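Local coordinates for protein dual specificity phosphatase 28 (Homo sapiens, PDB 5Y15) that hydrolyses a synthetic aryl phosphate in vitro as an atypical dual-specificity phosphatase, with almost no detectable activity toward phosphotyrosine and even less toward phosphothreonine, at residues Val43-Leu47 against Tyr138-Arg143; Gly65-Cys69 against Gly83-Leu87; Asp93-Leu99 against Asn164-Gln170; Leu145-Lys149 against Leu171-Glu175. The protein carries 2 engineered substitutions. All blocks are in the same frame, centred on the assembly; numbering follows the deposited sequence.

From the N terminus, interaction 1 comes first: the hairpin that opens the sheet, residues 43-47, meets the end of helix 130-142 and closes a loop of 90 residues. Within that loop lies interaction 2, a short closure pairing strands 66-71 and 85-88 at the far edge of the same sheet. Interaction 3 then ties the loop 93-99, ahead of helix 100-115, to the start of helix 165-179; its segments alternate with those of interaction 1, so the two cross. Interaction 4 joins the start of helix 147-157 to the middle of helix 165-179. It follows interaction 1 in series, touches it, and crosses interaction 3, which uses the same last helix.

Interaction 1. Residues Val43-Leu47 against Tyr138-Arg143; sequences VAPSL and YLMRHR
The carbonyl oxygen of Pro45 is gripped by both terminal nitrogens of Arg143. The firmer bond comes from Arg143 NH2, 3.1 Å from Pro45 O with an N-H...O angle of 151°; NH1 adds a weak, more bent one. The oxygen lies at the edge of the guanidinium, near its plane, where a fork of N-H groups suits a single acceptor. A bend at chi2 (-86°) turns the arginine so that a face of its guanidinium meets the edge of the Tyr138 ring, CE2 lying over that face near the rim. NH2 also makes a weak bond to Tyr138 OH, a hydroxyl that is further bonded to Glu111. Pro45 suits the second position of the type II turn Ala44-Leu47, which joins strands 40-44 and 47-50 at the edge of the phosphatase sheet; two residues, Val43 and Ala44, stand opposite the single Leu47, a classic beta bulge. Next to this polar grip the hairpin packs on helix 130-142 through aliphatic side chains. Leu139 CD2 meets Leu47 CD2 at 3.8 Å and Ala44 CB at 4.1 Å, while its other methyl, CD1, touches Val43 CG1. Ala44 is small enough to let Leu139 and the guanidinium in together. Leu47 CD2 also approaches the Tyr138 ring obliquely, 4.2 Å from Tyr138 CD2.

Interaction 2. Residues Gly65-Cys69 against Gly83-Leu87; sequences GVTLC and GVAEL
Cys69 and Val84 meet side chain to side chain, the sulfur SG of Cys69 lying 3.9 Å from Val84 CG1. That methyl, anti to its own backbone N (chi1 176°), also covers the peptide after Thr67, coming to 3.7 Å from Thr67 C; the other branch, CG2, lies near Val66 O. A beta-branched valine thus spreads over a backbone where the strands have not yet closed up. There a water bridges them, donating to Thr67 O at 3.0 Å and accepting from Ala85 N at 2.9 Å. Beyond it the two strands, 66-71 and 85-88, pair in parallel at the outer edge of this chain's own mixed phosphatase sheet. Cys69 supplies both direct bonds: Cys69 N donates to Ala85 O at 3.1 Å, and Cys69 O accepts from Leu87 N at 2.9 Å, nearly straight at 166°. Leu68 CD1 lies 4.3 Å from Ala85 CB and also touches Leu87 CB; a short alanine side chain suits a place beside this methyl. Glu86 lies on the face of Cys69, but its carboxylate leads away to a salt bridge with Arg88 of the second subunit, whose strand continues the sheet in antiparallel fashion.

Interaction 3. Residues Asp93-Leu99 against Asn164-Gln170; sequences DDPAEDL and NPGFWSQ
The N-terminal end of helix 165-179 is fastened here to the loop 93-99, which runs from the sheet to helix 100-115 near the active site of this dual-specificity phosphatase fold. Asn164 is the N-cap, and its amide serves both sides of the contact. Asn164 OD1 accepts from Phe167 N at 3.0 Å, the donor standing above the carbonyl plane, while Asn164 ND2 donates to Asp93 OD1 at 2.8 Å and 170°. Carboxylate and amide lie nearly coplanar, 17° apart, and the chi1 of Asn164 (75°) sets its CG between backbone N and carbonyl carbon, from where it can serve helix and loop together. Asp93 OD1 is further bonded to Ser129 OG, which gives this oxygen a second partner; a phosphate ion, probably from the crystallisation liquor, lies about 3 Å from the Asp93 side chain, nearest atoms. Gly166, having no side chain, lets Pro95 O come to 3.6 Å from Gly166 CA. The loop contains a type I turn from Asp94 to Glu97, reinforced by an Asx turn in which Asp94 OD1 accepts from Ala96 N. The Phe167 ring is sandwiched: Asn164 ND2 lies over the rim of one face and Leu99 CD2 over the centre of the opposite one, a CH-pi contact, while Glu97 O approaches the edge. A turn further on, the extended chain of Gln170 uses both ends of its amide on the loop: Gln170 NE2 donates to Glu97 O at 3.1 Å, and Gln170 OE1 accepts from Leu99 N at 2.9 Å.

Interaction 4. Residues Leu145-Lys149 against Leu171-Glu175; sequences LSLAK and LQKYE
Polar contact between the two helices centres on the carboxylate of Glu175 and the backbone of Leu147. Glu175 OE2 accepts from Leu147 N at 2.9 Å with an N-H...O angle of 165°; the nitrogen comes to the oxygen from over the carboxylate face rather than in its plane. Leu147 CB flanks the same group, 3.4 Å from Glu175 OE2. With CG anti to the backbone N (chi1 -167°) and the chain extended beyond it, the glutamate is long enough to span the gap from helix 165-179. A water extends the grip, donating to Glu175 OE2 at 2.7 Å and accepting from Ala148 N at 3.1 Å. Ser146 is the N-cap of helix 147-157, and its OG makes a weak capping bond with Lys149 N; a small hydroxyl side chain suits that position.

Apolar contact falls to Leu147, which carries the largest buried surface here. Its methyls divide: Leu147 CD1 touches Leu171 CB at 4.0 Å, the two side chains crossing at about a right angle, while Leu147 CD2 rests on Gln172 CG at 3.8 Å. Met140 of helix 130-142 also touches both leucines. A carboxylate from helix 165-179 placed at the N-terminal turn of helix 147-157, where the dipole is positive, would probably be stabilised in its charged form by that end and by Leu147 N.

Interaction 1. Residues Val43-Leu47 against Tyr138-Arg143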
loop_
_atom_site.group_PDB
_atom_site.type_symbol
_atom_site.label_atom_id
_atom_site.label_comp_id
_atom_site.label_asym_id
_atom_site.label_seq_id
_atom_site.Cartn_x
_atom_site.Cartn_y
_atom_site.Cartn_z
ATOM N N VAL A 43 16.503 4.630 -8.715
ATOM C CA VAL A 43 17.088 5.475 -7.668
ATOM C C VAL A 43 18.116 4.697 -6.855
ATOM O O VAL A 43 19.128 5.245 -6.414
ATOM C CB VAL A 43 15.987 6.027 -6.746
ATOM C CG1 VAL A 43 16.602 6.743 -5.553
ATOM C CG2 VAL A 43 15.046 6.957 -7.511
ATOM N N ALA A 44 17.792 3.443 -6.587
ATOM C CA ALA A 44 18.554 2.568 -5.718
ATOM C C ALA A 44 18.045 1.162 -5.972
ATOM O O ALA A 44 17.029 0.984 -6.660
ATOM C CB ALA A 44 18.378 2.979 -4.247
ATOM N N PRO A 45 18.701 0.145 -5.431
ATOM C CA PRO A 45 18.244 -1.226 -5.688
ATOM C C PRO A 45 16.773 -1.417 -5.354
ATOM O O PRO A 45 16.285 -0.947 -4.324
ATOM C CB PRO A 45 19.148 -2.064 -4.777
ATOM C CG PRO A 45 20.404 -1.262 -4.741
ATOM C CD PRO A 45 19.937 0.141 -4.620
ATOM N N SER A 46 16.057 -2.044 -6.281
ATOM C CA SER A 46 14.653 -2.402 -6.141
ATOM C C SER A 46 13.727 -1.186 -5.987
ATOM O O SER A 46 12.564 -1.340 -5.611
ATOM C CB SER A 46 14.472 -3.378 -4.976
ATOM O OG SER A 46 14.874 -4.687 -5.362
ATOM N N LEU A 47 14.196 0.007 -6.343
ATOM C CA LEU A 47 13.470 1.253 -6.129
ATOM C C LEU A 47 13.566 2.146 -7.361
ATOM O O LEU A 47 14.661 2.601 -7.705
ATOM C CB LEU A 47 14.048 1.986 -4.916
ATOM C CG LEU A 47 13.479 3.376 -4.687
ATOM C CD1 LEU A 47 12.026 3.244 -4.173
ATOM C CD2 LEU A 47 14.389 4.178 -3.738
ATOM N N TYR A 138 11.665 6.741 2.017
ATOM C CA TYR A 138 11.893 5.305 2.037
ATOM C C TYR A 138 13.364 5.008 2.298
ATOM O O TYR A 138 13.700 4.120 3.097
ATOM C CB TYR A 138 11.429 4.648 0.733
ATOM C CG TYR A 138 11.844 3.194 0.670
ATOM C CD1 TYR A 138 11.113 2.216 1.331
ATOM C CD2 TYR A 138 13.012 2.810 0.018
ATOM C CE1 TYR A 138 11.502 0.890 1.302
ATOM C CE2 TYR A 138 13.426 1.477 0.005
ATOM C CZ TYR A 138 12.672 0.531 0.651
ATOM O OH TYR A 138 13.076 -0.783 0.625
ATOM N N LEU A 139 14.258 5.747 1.636
ATOM C CA LEU A 139 15.679 5.509 1.849
ATOM C C LEU A 139 16.087 5.824 3.282
ATOM O O LEU A 139 16.933 5.130 3.859
ATOM C CB LEU A 139 16.500 6.322 0.857
ATOM C CG LEU A 139 16.275 5.889 -0.589
ATOM C CD1 LEU A 139 17.056 6.816 -1.495
ATOM C CD2 LEU A 139 16.747 4.445 -0.761
ATOM N N MET A 140 15.484 6.850 3.883
ATOM C CA MET A 140 15.818 7.161 5.267
ATOM C C MET A 140 15.317 6.087 6.220
ATOM O O MET A 140 16.022 5.706 7.162
ATOM C CB MET A 140 15.200 8.495 5.677
ATOM C CG MET A 140 16.017 9.717 5.366
ATOM S SD MET A 140 15.063 11.162 5.886
ATOM C CE MET A 140 13.980 11.225 4.575
ATOM N N ARG A 141 14.087 5.618 6.009
ATOM C CA ARG A 141 13.403 4.761 6.974
ATOM C C ARG A 141 13.878 3.309 6.910
ATOM O O ARG A 141 13.956 2.643 7.950
ATOM C CB ARG A 141 11.894 4.859 6.758
ATOM C CG ARG A 141 11.054 3.856 7.522
ATOM C CD ARG A 141 11.202 4.028 9.038
ATOM N NE ARG A 141 10.341 3.095 9.761
ATOM C CZ ARG A 141 10.732 1.888 10.170
ATOM N NH1 ARG A 141 11.970 1.469 9.934
ATOM N NH2 ARG A 141 9.884 1.099 10.817
ATOM N N HIS A 142 14.181 2.785 5.714
ATOM C CA HIS A 142 14.499 1.366 5.582
ATOM C C HIS A 142 15.875 1.060 5.006
ATOM O O HIS A 142 16.261 -0.117 4.961
ATOM C CB HIS A 142 13.425 0.648 4.756
ATOM C CG HIS A 142 12.125 0.508 5.478
ATOM N ND1 HIS A 142 10.981 1.178 5.101
ATOM C CD2 HIS A 142 11.797 -0.208 6.579
ATOM C CE1 HIS A 142 9.994 0.863 5.925
ATOM N NE2 HIS A 142 10.466 0.023 6.833
ATOM N N ARG A 143 16.625 2.069 4.575
ATOM C CA ARG A 143 18.010 1.869 4.190
ATOM C C ARG A 143 18.917 2.722 5.067
ATOM O O ARG A 143 20.081 2.926 4.740
ATOM C CB ARG A 143 18.213 2.200 2.714
ATOM C CG ARG A 143 17.200 1.559 1.774
ATOM C CD ARG A 143 17.587 0.176 1.358
ATOM N NE ARG A 143 16.525 -0.447 0.572
ATOM C CZ ARG A 143 16.439 -0.383 -0.755
ATOM N NH1 ARG A 143 17.366 0.270 -1.452
ATOM N NH2 ARG A 143 15.432 -0.975 -1.390
#

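Interaction 2. Residues Gly65-Cys69 against Gly83-Leu87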
loop_
_atom_site.group_PDB
_atom_site.type_symbol
_atom_site.label_atom_id
_atom_site.label_comp_id
_atom_site.label_asym_id
_atom_site.label_seq_id
_atom_site.Cartn_x
_atom_site.Cartn_y
_atom_site.Cartn_z
ATOM N N GLY A 65 10.757 -6.142 -12.756
ATOM C CA GLY A 65 10.162 -6.911 -11.679
ATOM C C GLY A 65 9.443 -6.056 -10.666
ATOM O O GLY A 65 9.378 -6.420 -9.487
ATOM N N VAL A 66 8.896 -4.920 -11.094
ATOM C CA VAL A 66 8.150 -4.080 -10.177
ATOM C C VAL A 66 6.916 -4.843 -9.737
ATOM O O VAL A 66 6.125 -5.309 -10.559
ATOM C CB VAL A 66 7.801 -2.741 -10.836
ATOM C CG1 VAL A 66 6.759 -1.997 -10.012
ATOM C CG2 VAL A 66 9.063 -1.891 -10.953
ATOM N N THR A 67 6.760 -4.994 -8.430
ATOM C CA THR A 67 5.625 -5.694 -7.870
ATOM C C THR A 67 4.737 -4.771 -7.059
ATOM O O THR A 67 3.707 -5.224 -6.543
ATOM C CB THR A 67 6.097 -6.852 -6.982
ATOM O OG1 THR A 67 6.912 -6.322 -5.946
ATOM C CG2 THR A 67 6.936 -7.839 -7.791
ATOM N N LEU A 68 5.103 -3.495 -6.928
ATOM C CA LEU A 68 4.262 -2.541 -6.219
ATOM C C LEU A 68 4.445 -1.180 -6.856
ATOM O O LEU A 68 5.582 -0.735 -7.015
ATOM C CB LEU A 68 4.623 -2.469 -4.729
ATOM C CG LEU A 68 3.940 -1.374 -3.905
ATOM C CD1 LEU A 68 2.495 -1.737 -3.654
ATOM C CD2 LEU A 68 4.663 -1.095 -2.585
ATOM N N CYS A 69 3.337 -0.540 -7.233
ATOM C CA CYS A 69 3.338 0.838 -7.717
ATOM C C CYS A 69 2.799 1.739 -6.618
ATOM O O CYS A 69 1.708 1.494 -6.092
ATOM C CB CYS A 69 2.467 0.990 -8.976
ATOM S SG CYS A 69 3.090 0.033 -10.368
ATOM N N GLY A 83 -2.310 -7.057 -12.519
ATOM C CA GLY A 83 -1.799 -7.956 -11.500
ATOM C C GLY A 83 -0.799 -7.361 -10.534
ATOM O O GLY A 83 -0.383 -8.054 -9.599
ATOM N N VAL A 84 -0.407 -6.106 -10.716
ATOM C CA VAL A 84 0.557 -5.433 -9.856
ATOM C C VAL A 84 -0.217 -4.628 -8.823
ATOM O O VAL A 84 -1.021 -3.759 -9.182
ATOM C CB VAL A 84 1.495 -4.527 -10.666
ATOM C CG1 VAL A 84 2.418 -3.754 -9.738
ATOM C CG2 VAL A 84 2.287 -5.356 -11.667
ATOM N N ALA A 85 0.026 -4.921 -7.545
ATOM C CA ALA A 85 -0.626 -4.183 -6.474
ATOM C C ALA A 85 -0.263 -2.709 -6.580
ATOM O O ALA A 85 0.823 -2.355 -7.028
ATOM C CB ALA A 85 -0.197 -4.745 -5.113
ATOM N N GLU A 86 -1.202 -1.844 -6.187
ATOM C CA GLU A 86 -1.037 -0.399 -6.292
ATOM C C GLU A 86 -1.495 0.255 -5.002
ATOM O O GLU A 86 -2.606 -0.008 -4.523
ATOM C CB GLU A 86 -1.858 0.214 -7.458
ATOM C CG GLU A 86 -2.008 1.760 -7.326
ATOM C CD GLU A 86 -3.072 2.400 -8.263
ATOM O OE1 GLU A 86 -3.908 1.665 -8.841
ATOM O OE2 GLU A 86 -3.100 3.657 -8.392
ATOM N N LEU A 87 -0.645 1.117 -4.460
ATOM C CA LEU A 87 -0.953 1.891 -3.267
ATOM C C LEU A 87 -1.069 3.347 -3.681
ATOM O O LEU A 87 -0.094 3.925 -4.178
ATOM C CB LEU A 87 0.137 1.706 -2.199
ATOM C CG LEU A 87 0.081 2.671 -1.011
ATOM C CD1 LEU A 87 -1.147 2.417 -0.181
ATOM C CD2 LEU A 87 1.339 2.507 -0.148
HETATM O O HOH W 1 1.458 -7.178 -6.371
#

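Interaction 3. Residues Asp93-Leu99 against Asn164-Gln170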
loop_
_atom_site.group_PDB
_atom_site.type_symbol
_atom_site.label_atom_id
_atom_site.label_comp_id
_atom_site.label_asym_id
_atom_site.label_seq_id
_atom_site.Cartn_x
_atom_site.Cartn_y
_atom_site.Cartn_z
ATOM N N ASP A 93 0.256 17.964 -5.075
ATOM C CA ASP A 93 1.604 18.491 -4.920
ATOM C C ASP A 93 1.477 19.902 -4.352
ATOM O O ASP A 93 1.598 20.912 -5.047
ATOM C CB ASP A 93 2.353 18.459 -6.244
ATOM C CG ASP A 93 3.777 18.966 -6.111
ATOM O OD1 ASP A 93 4.185 19.263 -4.968
ATOM O OD2 ASP A 93 4.468 19.075 -7.146
ATOM N N ASP A 94 1.195 19.959 -3.055
ATOM C CA ASP A 94 0.902 21.228 -2.447
ATOM C C ASP A 94 1.536 21.273 -1.069
ATOM O O ASP A 94 1.427 20.303 -0.297
ATOM C CB ASP A 94 -0.634 21.415 -2.370
ATOM C CG ASP A 94 -1.054 22.750 -1.796
ATOM O OD1 ASP A 94 -0.649 23.112 -0.675
ATOM O OD2 ASP A 94 -1.794 23.466 -2.501
ATOM N N PRO A 95 2.158 22.392 -0.708
ATOM C CA PRO A 95 2.908 22.421 0.551
ATOM C C PRO A 95 2.034 22.273 1.775
ATOM O O PRO A 95 2.560 22.001 2.857
ATOM C CB PRO A 95 3.620 23.786 0.509
ATOM C CG PRO A 95 2.809 24.611 -0.448
ATOM C CD PRO A 95 2.292 23.641 -1.476
ATOM N N ALA A 96 0.730 22.477 1.654
ATOM C CA ALA A 96 -0.168 22.333 2.789
ATOM C C ALA A 96 -0.673 20.909 2.949
ATOM O O ALA A 96 -1.259 20.592 3.985
ATOM C CB ALA A 96 -1.364 23.281 2.640
ATOM N N GLU A 97 -0.392 20.028 1.994
ATOM C CA GLU A 97 -0.798 18.644 2.118
ATOM C C GLU A 97 0.097 17.914 3.118
ATOM O O GLU A 97 1.317 18.124 3.160
ATOM C CB GLU A 97 -0.725 17.971 0.751
ATOM C CG GLU A 97 -1.768 18.475 -0.215
ATOM C CD GLU A 97 -3.021 17.632 -0.168
ATOM O OE1 GLU A 97 -3.534 17.246 -1.237
ATOM O OE2 GLU A 97 -3.476 17.323 0.945
ATOM N N ASP A 98 -0.526 17.075 3.949
ATOM C CA ASP A 98 0.183 16.289 4.960
ATOM C C ASP A 98 0.621 14.990 4.303
ATOM O O ASP A 98 -0.100 13.993 4.282
ATOM C CB ASP A 98 -0.695 16.041 6.183
ATOM C CG ASP A 98 0.068 15.399 7.356
ATOM O OD1 ASP A 98 1.311 15.245 7.287
ATOM O OD2 ASP A 98 -0.579 15.098 8.387
ATOM N N LEU A 99 1.820 15.002 3.745
ATOM C CA LEU A 99 2.367 13.755 3.232
ATOM C C LEU A 99 2.969 12.933 4.363
ATOM O O LEU A 99 2.880 11.697 4.346
ATOM C CB LEU A 99 3.419 14.056 2.163
ATOM C CG LEU A 99 4.256 12.924 1.578
ATOM C CD1 LEU A 99 3.419 11.989 0.720
ATOM C CD2 LEU A 99 5.344 13.563 0.758
ATOM N N ASN A 164 8.358 19.833 -2.813
ATOM C CA ASN A 164 7.960 21.214 -2.566
ATOM C C ASN A 164 8.340 21.588 -1.134
ATOM O O ASN A 164 8.633 20.710 -0.317
ATOM C CB ASN A 164 6.466 21.431 -2.880
ATOM C CG ASN A 164 5.508 20.861 -1.832
ATOM O OD1 ASN A 164 5.604 21.159 -0.642
ATOM N ND2 ASN A 164 4.537 20.087 -2.297
ATOM N N PRO A 165 8.419 22.888 -0.817
ATOM C CA PRO A 165 8.961 23.269 0.499
ATOM C C PRO A 165 8.222 22.662 1.666
ATOM O O PRO A 165 8.845 22.366 2.696
ATOM C CB PRO A 165 8.823 24.797 0.498
ATOM C CG PRO A 165 8.826 25.148 -0.916
ATOM C CD PRO A 165 8.076 24.079 -1.606
ATOM N N GLY A 166 6.914 22.446 1.534
ATOM C CA GLY A 166 6.185 21.813 2.617
ATOM C C GLY A 166 6.601 20.367 2.790
ATOM O O GLY A 166 6.818 19.903 3.912
ATOM N N PHE A 167 6.729 19.641 1.679
ATOM C CA PHE A 167 7.214 18.272 1.755
ATOM C C PHE A 167 8.632 18.220 2.315
ATOM O O PHE A 167 8.963 17.316 3.089
ATOM C CB PHE A 167 7.186 17.615 0.384
ATOM C CG PHE A 167 5.812 17.418 -0.178
ATOM C CD1 PHE A 167 4.693 17.515 0.624
ATOM C CD2 PHE A 167 5.651 17.093 -1.518
ATOM C CE1 PHE A 167 3.440 17.310 0.094
ATOM C CE2 PHE A 167 4.400 16.899 -2.059
ATOM C CZ PHE A 167 3.293 17.003 -1.256
ATOM N N TRP A 168 9.489 19.180 1.946
ATOM C CA TRP A 168 10.837 19.178 2.509
ATOM C C TRP A 168 10.800 19.377 4.009
ATOM O O TRP A 168 11.560 18.736 4.753
ATOM C CB TRP A 168 11.714 20.271 1.891
ATOM C CG TRP A 168 13.144 20.082 2.299
ATOM C CD1 TRP A 168 13.835 20.798 3.234
ATOM C CD2 TRP A 168 14.043 19.082 1.817
ATOM N NE1 TRP A 168 15.109 20.317 3.347
ATOM C CE2 TRP A 168 15.264 19.266 2.480
ATOM C CE3 TRP A 168 13.936 18.061 0.866
ATOM C CZ2 TRP A 168 16.374 18.459 2.233
ATOM C CZ3 TRP A 168 15.032 17.256 0.633
ATOM C CH2 TRP A 168 16.232 17.463 1.305
ATOM N N SER A 169 9.907 20.255 4.473
ATOM C CA SER A 169 9.782 20.479 5.908
ATOM C C SER A 169 9.370 19.195 6.601
ATOM O O SER A 169 9.952 18.797 7.627
ATOM C CB SER A 169 8.749 21.579 6.159
ATOM O OG SER A 169 8.593 21.816 7.545
ATOM N N GLN A 170 8.412 18.499 6.005
ATOM C CA GLN A 170 7.967 17.242 6.587
ATOM C C GLN A 170 9.070 16.185 6.565
ATOM O O GLN A 170 9.152 15.372 7.493
ATOM C CB GLN A 170 6.718 16.794 5.853
ATOM C CG GLN A 170 5.510 17.710 6.143
ATOM C CD GLN A 170 4.476 17.591 5.070
ATOM O OE1 GLN A 170 4.052 16.485 4.725
ATOM N NE2 GLN A 170 4.055 18.736 4.519
#

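Interaction 4. Residues Leu145-Lys149 against Leu171-Glu175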
loop_
_atom_site.group_PDB
_atom_site.type_symbol
_atom_site.label_atom_id
_atom_site.label_comp_id
_atom_site.label_asym_id
_atom_site.label_seq_id
_atom_site.Cartn_x
_atom_site.Cartn_y
_atom_site.Cartn_z
ATOM N N LEU A 145 19.459 5.799 5.700
ATOM C CA LEU A 145 20.199 6.959 5.239
ATOM C C LEU A 145 19.743 8.227 5.938
ATOM O O LEU A 145 18.603 8.357 6.375
ATOM C CB LEU A 145 20.081 7.162 3.727
ATOM C CG LEU A 145 20.766 6.200 2.751
ATOM C CD1 LEU A 145 19.980 4.962 2.597
ATOM C CD2 LEU A 145 20.928 6.848 1.390
ATOM N N SER A 146 20.653 9.185 6.013
ATOM C CA SER A 146 20.244 10.491 6.478
ATOM C C SER A 146 19.429 11.170 5.386
ATOM O O SER A 146 19.391 10.722 4.243
ATOM C CB SER A 146 21.466 11.326 6.855
ATOM O OG SER A 146 22.260 11.599 5.712
ATOM N N LEU A 147 18.748 12.251 5.757
ATOM C CA LEU A 147 18.012 13.029 4.771
ATOM C C LEU A 147 18.936 13.545 3.669
ATOM O O LEU A 147 18.583 13.516 2.477
ATOM C CB LEU A 147 17.298 14.185 5.469
ATOM C CG LEU A 147 16.589 15.207 4.589
ATOM C CD1 LEU A 147 15.660 14.497 3.643
ATOM C CD2 LEU A 147 15.835 16.210 5.451
ATOM N N ALA A 148 20.127 14.012 4.047
ATOM C CA ALA A 148 21.082 14.546 3.074
ATOM C C ALA A 148 21.412 13.524 1.991
ATOM O O ALA A 148 21.338 13.822 0.792
ATOM C CB ALA A 148 22.356 14.996 3.790
ATOM N N LYS A 149 21.816 12.323 2.393
ATOM C CA LYS A 149 22.237 11.337 1.406
ATOM C C LYS A 149 21.070 10.641 0.725
ATOM O O LYS A 149 21.196 10.232 -0.438
ATOM C CB LYS A 149 23.181 10.313 2.039
ATOM C CG LYS A 149 24.664 10.742 1.960
ATOM C CD LYS A 149 24.933 12.089 2.632
ATOM C CE LYS A 149 26.360 12.576 2.402
ATOM N NZ LYS A 149 26.597 13.902 3.054
ATOM N N LEU A 171 9.952 16.203 5.554
ATOM C CA LEU A 171 11.091 15.281 5.533
ATOM C C LEU A 171 12.079 15.593 6.651
ATOM O O LEU A 171 12.640 14.681 7.269
ATOM C CB LEU A 171 11.786 15.354 4.176
ATOM C CG LEU A 171 11.000 14.649 3.072
ATOM C CD1 LEU A 171 11.528 15.029 1.698
ATOM C CD2 LEU A 171 11.010 13.149 3.246
ATOM N N GLN A 172 12.306 16.878 6.927
ATOM C CA GLN A 172 13.197 17.248 8.018
ATOM C C GLN A 172 12.642 16.761 9.349
ATOM O O GLN A 172 13.375 16.193 10.174
ATOM C CB GLN A 172 13.351 18.769 8.039
ATOM C CG GLN A 172 14.293 19.330 6.977
ATOM C CD GLN A 172 14.418 20.843 7.053
ATOM O OE1 GLN A 172 13.524 21.525 7.560
ATOM N NE2 GLN A 172 15.504 21.379 6.504
ATOM N N LYS A 173 11.329 16.918 9.547
ATOM C CA LYS A 173 10.707 16.441 10.776
ATOM C C LYS A 173 10.734 14.919 10.850
ATOM O O LYS A 173 10.927 14.347 11.927
ATOM C CB LYS A 173 9.267 16.959 10.854
ATOM C CG LYS A 173 8.498 16.556 12.112
ATOM C CD LYS A 173 9.258 16.975 13.389
ATOM C CE LYS A 173 8.398 17.812 14.340
ATOM N NZ LYS A 173 6.990 17.310 14.423
ATOM N N TYR A 174 10.546 14.248 9.714
ATOM C CA TYR A 174 10.607 12.792 9.682
ATOM C C TYR A 174 11.995 12.306 10.065
ATOM O O TYR A 174 12.138 11.304 10.777
ATOM C CB TYR A 174 10.245 12.300 8.291
ATOM C CG TYR A 174 9.976 10.820 8.145
ATOM C CD1 TYR A 174 8.975 10.196 8.877
ATOM C CD2 TYR A 174 10.675 10.061 7.221
ATOM C CE1 TYR A 174 8.687 8.847 8.704
ATOM C CE2 TYR A 174 10.392 8.721 7.038
ATOM C CZ TYR A 174 9.412 8.114 7.791
ATOM O OH TYR A 174 9.132 6.781 7.603
ATOM N N GLU A 175 13.033 13.015 9.614
ATOM C CA GLU A 175 14.383 12.634 9.994
ATOM C C GLU A 175 14.575 12.773 11.493
ATOM O O GLU A 175 15.015 11.829 12.161
ATOM C CB GLU A 175 15.405 13.477 9.241
ATOM C CG GLU A 175 16.836 12.919 9.341
ATOM C CD GLU A 175 17.869 13.911 8.879
ATOM O OE1 GLU A 175 17.627 15.132 8.999
ATOM O OE2 GLU A 175 18.905 13.473 8.344
HETATM O O HOH W 2 20.370 15.244 6.878
#